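Local coordinates for protein paraflagellar rod component (PDB 2Q0X) that is of unknown function but adopts the alpha/beta hydrolase fold, belongs to the DUF1749 family and is named as a paraflagellar rod component of Trypanosoma brucei, at residues A[33-38]-A[67-72]; A[142-147]-A[203-208]; A[229-234]-A[262-267]. All blocks are in the same frame, centred on the assembly; numbering follows the deposited sequence.

Interaction 1: residues A[33-38]-A[67-72]; sequences MNMDAR and DWAFVQ
Met33 brings its sulfur to the edge of the Phe70 ring, near the ring plane, with SD 4.4 Å from Phe70 CD1. The same ring also meets Phe57 edge-to-face and rests on Leu60 and Ala61 of helix 57-64. The Trp68 side chain leaves the backbone away from 33-38, and its indole makes a cation-pi contact with Arg39. Behind the Met33 and Phe70 side chains the backbones form an antiparallel hydrogen-bonded pair. Met33 N donates to Phe70 O at 2.8 Å, and Phe70 N donates back to Met33 O at 3.0 Å. The second bond is the straighter.

Past this pair the chain of 33-38 leaves the strand. Asn34 has a left-handed backbone conformation, which turns the chain. Its carbonyl O ends up 3.2 Å from Ala69 CB. Met35 starts away from the strand, but its chain bends at chi2 (-64°) and again at chi3 (-77°). The two bends carry SD back to 3.4 Å from Ala69 CB and to within 4.1 Å of Val71 CG2. Ala37 CB packs against the backbone of 67-69, 3.6 Å from Ala69 N. A water accepts from Asn34 ND2 and donates to Trp68 O at 2.8 Å.

Strand 26-33 thus ends beside strand 69-73 of the central sheet. Two direct backbone bonds fix the pairing. Beyond them the contact is mainly apolar, and the water bridges the two chains where direct backbone pairing has stopped.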
# COMPACT_ATOMS: atom_id res chain seq x y z
N MET A 33 -0.16 12.30 12.61
CA MET A 33 0.86 12.70 13.59
C MET A 33 0.50 14.07 14.15
O MET A 33 0.12 14.97 13.40
CB MET A 33 2.25 12.77 12.96
CG MET A 33 2.70 11.47 12.41
SD MET A 33 4.14 11.64 11.38
CE MET A 33 5.37 11.94 12.61
N ASN A 34 0.62 14.21 15.47
CA ASN A 34 0.52 15.51 16.14
C ASN A 34 -0.83 16.18 15.96
O ASN A 34 -0.92 17.34 15.55
CB ASN A 34 1.66 16.43 15.65
CG ASN A 34 3.03 15.77 15.83
OD1 ASN A 34 3.32 15.22 16.89
ND2 ASN A 34 3.85 15.77 14.77
N MET A 35 -1.87 15.43 16.30
CA MET A 35 -3.24 15.87 16.15
C MET A 35 -3.70 16.76 17.29
O MET A 35 -4.87 17.09 17.38
CB MET A 35 -4.17 14.65 16.03
CG MET A 35 -3.87 13.76 14.83
SD MET A 35 -4.16 14.62 13.27
CE MET A 35 -5.97 14.56 13.17
N ASP A 36 -2.78 17.13 18.19
CA ASP A 36 -3.03 18.22 19.14
C ASP A 36 -3.33 19.55 18.43
O ASP A 36 -4.08 20.38 18.94
CB ASP A 36 -1.85 18.39 20.13
CG ASP A 36 -0.48 18.07 19.50
OD1 ASP A 36 0.32 19.03 19.28
OD2 ASP A 36 -0.20 16.88 19.22
N ALA A 37 -2.79 19.74 17.23
CA ALA A 37 -3.08 20.94 16.45
C ALA A 37 -4.55 20.90 15.99
O ALA A 37 -5.23 19.87 16.13
CB ALA A 37 -2.14 21.05 15.28
N ARG A 38 -5.05 22.01 15.47
CA ARG A 38 -6.46 22.08 15.08
C ARG A 38 -6.62 22.22 13.57
O ARG A 38 -7.65 22.69 13.10
CB ARG A 38 -7.16 23.23 15.81
N ASP A 67 1.42 23.30 15.51
CA ASP A 67 0.92 24.30 14.57
C ASP A 67 0.04 23.62 13.51
O ASP A 67 -1.13 23.98 13.35
CB ASP A 67 2.09 25.05 13.93
CG ASP A 67 1.66 26.26 13.15
OD1 ASP A 67 0.62 26.85 13.50
OD2 ASP A 67 2.35 26.63 12.18
N TRP A 68 0.60 22.62 12.82
CA TRP A 68 -0.16 21.75 11.93
C TRP A 68 0.08 20.27 12.26
O TRP A 68 1.21 19.85 12.51
CB TRP A 68 0.23 21.98 10.46
CG TRP A 68 -0.11 23.35 9.87
CD1 TRP A 68 0.62 24.50 9.99
CD2 TRP A 68 -1.22 23.68 9.02
NE1 TRP A 68 0.02 25.51 9.30
CE2 TRP A 68 -1.11 25.04 8.69
CE3 TRP A 68 -2.29 22.95 8.51
CZ2 TRP A 68 -2.03 25.69 7.87
CZ3 TRP A 68 -3.22 23.60 7.71
CH2 TRP A 68 -3.08 24.96 7.40
N ALA A 69 -0.99 19.47 12.25
CA ALA A 69 -0.85 18.03 12.25
C ALA A 69 -0.33 17.62 10.87
O ALA A 69 -0.37 18.41 9.94
CB ALA A 69 -2.18 17.35 12.56
N PHE A 70 0.20 16.41 10.76
CA PHE A 70 0.69 15.85 9.51
C PHE A 70 -0.02 14.52 9.30
O PHE A 70 0.10 13.62 10.12
CB PHE A 70 2.22 15.68 9.52
CG PHE A 70 2.81 15.41 8.14
CD1 PHE A 70 3.35 14.16 7.83
CD2 PHE A 70 2.78 16.38 7.15
CE1 PHE A 70 3.87 13.89 6.58
CE2 PHE A 70 3.28 16.11 5.89
CZ PHE A 70 3.83 14.84 5.60
N VAL A 71 -0.80 14.43 8.21
CA VAL A 71 -1.59 13.25 7.91
C VAL A 71 -1.18 12.72 6.54
O VAL A 71 -0.99 13.50 5.62
CB VAL A 71 -3.10 13.55 7.88
CG1 VAL A 71 -3.90 12.28 7.53
CG2 VAL A 71 -3.57 14.14 9.24
N GLN A 72 -1.08 11.38 6.45
CA GLN A 72 -0.68 10.66 5.25
C GLN A 72 -1.67 9.57 4.92
O GLN A 72 -2.10 8.84 5.80
CB GLN A 72 0.67 10.00 5.48
CG GLN A 72 1.78 10.98 5.68
CD GLN A 72 3.08 10.29 6.06
OE1 GLN A 72 3.78 9.74 5.21
NE2 GLN A 72 3.39 10.30 7.36
O HOH W 1 3.12 17.87 12.67

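Interaction 2: residues A[142-147]-A[203-208]; sequences GVVCDP and AVWNPC
Segment 142-147 runs off the C-terminal end of strand 135-143 in the alpha/beta hydrolase sheet and passes helix 200-209, part of the helical connection to strand 227-232, with Val144 CA 6.9 Å from Trp205 CA and Pro147 CA 5.7 Å from Asn206 CA. Val144 lies over one face of the Trp205 indole. Its CB is 3.8 Å from the centroid of the five-membered ring and 11° off the ring normal, a CH-pi contact. Val144 CG2 covers the middle of the indole. The Trp205 side chain reaches the strand end because CG is anti to the backbone N (chi1 -158°). Cys145 O comes within 3.3 Å of Trp205 CD1, but it does not accept a hydrogen bond from the indole. Trp205 NE1 bonds instead to Tyr237 OH. Pro147 approaches the ring obliquely, with CG 4.0 Å from Trp205 CD1. Pro147 CB meets Asn206 OD1 at 3.3 Å. That oxygen is bonded to Gln201 NE2, and Gln201 OE1 accepts from Cys145 N, which ties helix to loop.

No hydrogen bond joins the two segments. Their cohesion is apolar and CH-pi packing. The buried polar atoms Trp205 NE1 and Asn206 OD1 are satisfied by Tyr237 and Gln201.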
# COMPACT_ATOMS: atom_id res chain seq x y z
N GLY A 142 6.52 18.66 -8.11
CA GLY A 142 6.76 17.89 -9.30
C GLY A 142 8.15 18.02 -9.86
O GLY A 142 8.82 19.06 -9.71
N VAL A 143 8.59 16.95 -10.51
CA VAL A 143 9.80 16.95 -11.32
C VAL A 143 9.38 17.21 -12.75
O VAL A 143 8.48 16.57 -13.26
CB VAL A 143 10.52 15.60 -11.27
CG1 VAL A 143 11.80 15.64 -12.15
CG2 VAL A 143 10.82 15.21 -9.80
N VAL A 144 10.05 18.14 -13.39
CA VAL A 144 9.71 18.52 -14.76
C VAL A 144 10.88 18.22 -15.70
O VAL A 144 12.03 18.17 -15.26
CB VAL A 144 9.34 20.01 -14.85
CG1 VAL A 144 8.10 20.28 -14.05
CG2 VAL A 144 10.50 20.90 -14.35
N CYS A 145 10.57 18.01 -16.97
CA CYS A 145 11.57 17.85 -18.03
C CYS A 145 11.28 18.82 -19.20
O CYS A 145 10.29 19.53 -19.20
CB CYS A 145 11.56 16.41 -18.51
SG CYS A 145 10.02 15.90 -19.29
N ASP A 146 12.17 18.83 -20.19
CA ASP A 146 11.94 19.59 -21.41
C ASP A 146 10.66 19.11 -22.09
O ASP A 146 10.52 17.93 -22.34
CB ASP A 146 13.14 19.43 -22.36
CG ASP A 146 13.13 20.43 -23.52
OD1 ASP A 146 12.05 20.84 -24.00
OD2 ASP A 146 14.22 20.80 -23.97
N PRO A 147 9.71 20.02 -22.39
CA PRO A 147 8.47 19.66 -23.09
C PRO A 147 8.67 18.98 -24.44
O PRO A 147 7.79 18.24 -24.89
CB PRO A 147 7.76 21.00 -23.27
CG PRO A 147 8.31 21.87 -22.23
CD PRO A 147 9.73 21.46 -22.03
N ALA A 203 0.05 19.78 -15.94
CA ALA A 203 -0.74 20.82 -15.28
C ALA A 203 -0.13 22.23 -15.41
O ALA A 203 -0.86 23.20 -15.51
CB ALA A 203 -0.96 20.47 -13.83
N VAL A 204 1.21 22.32 -15.39
CA VAL A 204 1.87 23.63 -15.31
C VAL A 204 2.98 23.83 -16.36
O VAL A 204 2.95 24.80 -17.11
CB VAL A 204 2.44 23.86 -13.89
CG1 VAL A 204 3.35 25.08 -13.83
CG2 VAL A 204 1.32 23.99 -12.87
N TRP A 205 3.93 22.92 -16.43
CA TRP A 205 5.15 23.14 -17.19
C TRP A 205 4.88 23.24 -18.68
O TRP A 205 5.18 24.27 -19.31
CB TRP A 205 6.17 22.03 -16.91
CG TRP A 205 7.57 22.43 -17.21
CD1 TRP A 205 8.34 21.99 -18.22
CD2 TRP A 205 8.36 23.38 -16.48
NE1 TRP A 205 9.57 22.59 -18.18
CE2 TRP A 205 9.61 23.45 -17.11
CE3 TRP A 205 8.13 24.16 -15.34
CZ2 TRP A 205 10.64 24.29 -16.65
CZ3 TRP A 205 9.15 24.99 -14.87
CH2 TRP A 205 10.39 25.04 -15.53
N ASN A 206 4.32 22.17 -19.23
CA ASN A 206 3.96 22.15 -20.65
C ASN A 206 3.09 23.32 -21.11
O ASN A 206 3.48 24.06 -22.00
CB ASN A 206 3.33 20.78 -21.02
CG ASN A 206 4.37 19.66 -21.07
OD1 ASN A 206 5.58 19.90 -20.98
ND2 ASN A 206 3.89 18.44 -21.25
N PRO A 207 1.90 23.51 -20.49
CA PRO A 207 1.07 24.64 -20.94
C PRO A 207 1.69 26.02 -20.76
O PRO A 207 1.43 26.90 -21.57
CB PRO A 207 -0.21 24.49 -20.11
CG PRO A 207 0.16 23.58 -18.97
CD PRO A 207 1.25 22.72 -19.43
N CYS A 208 2.50 26.22 -19.72
CA CYS A 208 3.14 27.52 -19.51
C CYS A 208 4.20 27.80 -20.57
O CYS A 208 4.23 28.86 -21.14
CB CYS A 208 3.78 27.63 -18.12
SG CYS A 208 2.66 28.05 -16.79

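Interaction 3: residues A[229-234]-A[262-267]; sequences LMLAHN and VSYFND
Leu231 is bonded through its backbone to both Ser263 and Phe265, in the parallel pairing of a right-handed beta-alpha-beta unit of the alpha/beta hydrolase fold. Strand 227-232, helix 241-254 and strand 260-264 make up the unit. Ser263 N donates to Leu229 O, Leu231 N to Ser263 O at 2.8 Å, and Phe265 N to Leu231 O. The first two bonds are nearly straight, at 179° and 172°; the third is more bent, at 149°.

On one side of the sheet Leu231 and Tyr264 run alongside each other. Leu231 CD1 sits 3.7 Å from Tyr264 OH and 3.6 Å from Val262 CG1. Trp205 of helix 200-209 packs on both Leu231 and Tyr264, while Val262 rests on helix 241-254.

Met230 points to the other side. Its CB is 3.4 Å from Phe265 CE1. The chain bends at its last torsion, and CE makes a CH-pi contact over one face of the Phe265 ring. Met230 SD, 5.1 Å from the Phe265 ring centroid and oblique to it, adds a Met-aromatic contact. Leu231 O lies at the edge of the same ring, in its plane. His283 of helix 280-299 meets the ring edge-to-face.

Farther along, Asp267 OD1 accepts from His283 NE2 and Ala279 N. Its OD2 bonds His141 NE2 of the neighbouring strand 135-143. The same Asp267 OD2 lies 3.4 Å from Ala232 CB.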
# COMPACT_ATOMS: atom_id res chain seq x y z
N LEU A 229 4.04 25.92 -5.47
CA LEU A 229 4.56 24.98 -6.45
C LEU A 229 6.03 24.72 -6.17
O LEU A 229 6.84 25.65 -6.10
CB LEU A 229 4.40 25.54 -7.88
CG LEU A 229 2.97 25.60 -8.43
CD1 LEU A 229 3.04 26.02 -9.87
CD2 LEU A 229 2.25 24.24 -8.29
N MET A 230 6.36 23.44 -5.99
CA MET A 230 7.72 23.01 -5.71
C MET A 230 8.22 22.24 -6.91
O MET A 230 7.77 21.14 -7.18
CB MET A 230 7.76 22.14 -4.46
CG MET A 230 7.18 22.81 -3.23
SD MET A 230 7.09 21.67 -1.84
CE MET A 230 8.83 21.59 -1.38
N LEU A 231 9.15 22.85 -7.64
CA LEU A 231 9.65 22.30 -8.88
C LEU A 231 11.10 21.81 -8.74
O LEU A 231 11.93 22.47 -8.12
CB LEU A 231 9.54 23.36 -9.98
CG LEU A 231 8.13 23.88 -10.22
CD1 LEU A 231 8.09 25.05 -11.18
CD2 LEU A 231 7.24 22.72 -10.71
N ALA A 232 11.34 20.63 -9.30
CA ALA A 232 12.66 20.03 -9.40
C ALA A 232 12.85 19.50 -10.82
O ALA A 232 11.90 19.34 -11.56
CB ALA A 232 12.79 18.89 -8.40
N HIS A 233 14.10 19.24 -11.19
CA HIS A 233 14.43 18.62 -12.48
C HIS A 233 15.78 17.96 -12.39
O HIS A 233 16.60 18.35 -11.56
CB HIS A 233 14.43 19.68 -13.59
CG HIS A 233 15.40 20.80 -13.36
ND1 HIS A 233 16.72 20.74 -13.76
CD2 HIS A 233 15.24 22.02 -12.79
CE1 HIS A 233 17.34 21.87 -13.43
NE2 HIS A 233 16.46 22.66 -12.85
N ASN A 234 16.03 16.95 -13.23
CA ASN A 234 17.36 16.35 -13.37
C ASN A 234 18.37 17.41 -13.80
O ASN A 234 18.03 18.33 -14.54
CB ASN A 234 17.37 15.19 -14.38
CG ASN A 234 18.74 14.54 -14.53
OD1 ASN A 234 19.44 14.76 -15.52
ND2 ASN A 234 19.15 13.75 -13.54
N VAL A 262 6.27 30.06 -6.54
CA VAL A 262 6.89 29.05 -7.38
C VAL A 262 8.36 28.95 -6.98
O VAL A 262 9.11 29.91 -7.14
CB VAL A 262 6.76 29.37 -8.89
CG1 VAL A 262 7.41 28.28 -9.72
CG2 VAL A 262 5.27 29.56 -9.28
N SER A 263 8.74 27.80 -6.41
CA SER A 263 10.11 27.61 -5.92
C SER A 263 10.74 26.39 -6.59
O SER A 263 10.06 25.39 -6.90
CB SER A 263 10.14 27.41 -4.40
OG SER A 263 9.74 28.58 -3.71
N TYR A 264 12.05 26.51 -6.80
CA TYR A 264 12.86 25.47 -7.38
C TYR A 264 13.74 24.80 -6.30
O TYR A 264 14.25 25.47 -5.40
CB TYR A 264 13.71 26.07 -8.52
CG TYR A 264 12.85 26.43 -9.71
CD1 TYR A 264 12.24 27.68 -9.82
CD2 TYR A 264 12.61 25.50 -10.71
CE1 TYR A 264 11.43 27.99 -10.92
CE2 TYR A 264 11.81 25.80 -11.81
CZ TYR A 264 11.23 27.05 -11.91
OH TYR A 264 10.43 27.32 -12.99
N PHE A 265 13.86 23.48 -6.39
CA PHE A 265 14.57 22.68 -5.39
C PHE A 265 15.68 21.86 -6.02
O PHE A 265 15.53 21.34 -7.13
CB PHE A 265 13.57 21.81 -4.62
CG PHE A 265 12.55 22.64 -3.89
CD1 PHE A 265 11.47 23.19 -4.57
CD2 PHE A 265 12.72 22.95 -2.55
CE1 PHE A 265 10.57 24.01 -3.92
CE2 PHE A 265 11.81 23.76 -1.90
CZ PHE A 265 10.73 24.29 -2.59
N ASN A 266 16.79 21.73 -5.29
CA ASN A 266 17.96 21.01 -5.77
C ASN A 266 17.84 19.51 -5.47
O ASN A 266 18.80 18.88 -5.06
CB ASN A 266 19.24 21.60 -5.16
CG ASN A 266 19.41 23.08 -5.49
OD1 ASN A 266 19.50 23.47 -6.65
ND2 ASN A 266 19.41 23.92 -4.46
N ASP A 267 16.65 18.95 -5.70
CA ASP A 267 16.41 17.52 -5.58
C ASP A 267 17.29 16.77 -6.57
O ASP A 267 17.49 17.23 -7.68
CB ASP A 267 14.95 17.20 -5.92
CG ASP A 267 13.97 17.79 -4.92
OD1 ASP A 267 14.39 18.26 -3.85
OD2 ASP A 267 12.76 17.77 -5.21

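Along the chain interaction 1 comes first, then interaction 2, then interaction 3. All reach the same eight-stranded mixed sheet. Interaction 1 lies toward the end with the antiparallel strands 13-21 and 26-33. Its centre is about 31 Å from that of interaction 2 and 25 Å from that of interaction 3, and it touches neither. Interactions 2 and 3 have centres about 11 Å apart. Strands 135-143 and 227-232 are neighbours there, joined by a probable hydrogen bond from Gly142 N to Met230 O, with another from Val144 N to Ala232 O. Helix 200-209 serves both through Trp205. Interactions 2 and 3 thus form one continuous packed region of the hydrolase-fold sheet, and interaction 1 lies apart.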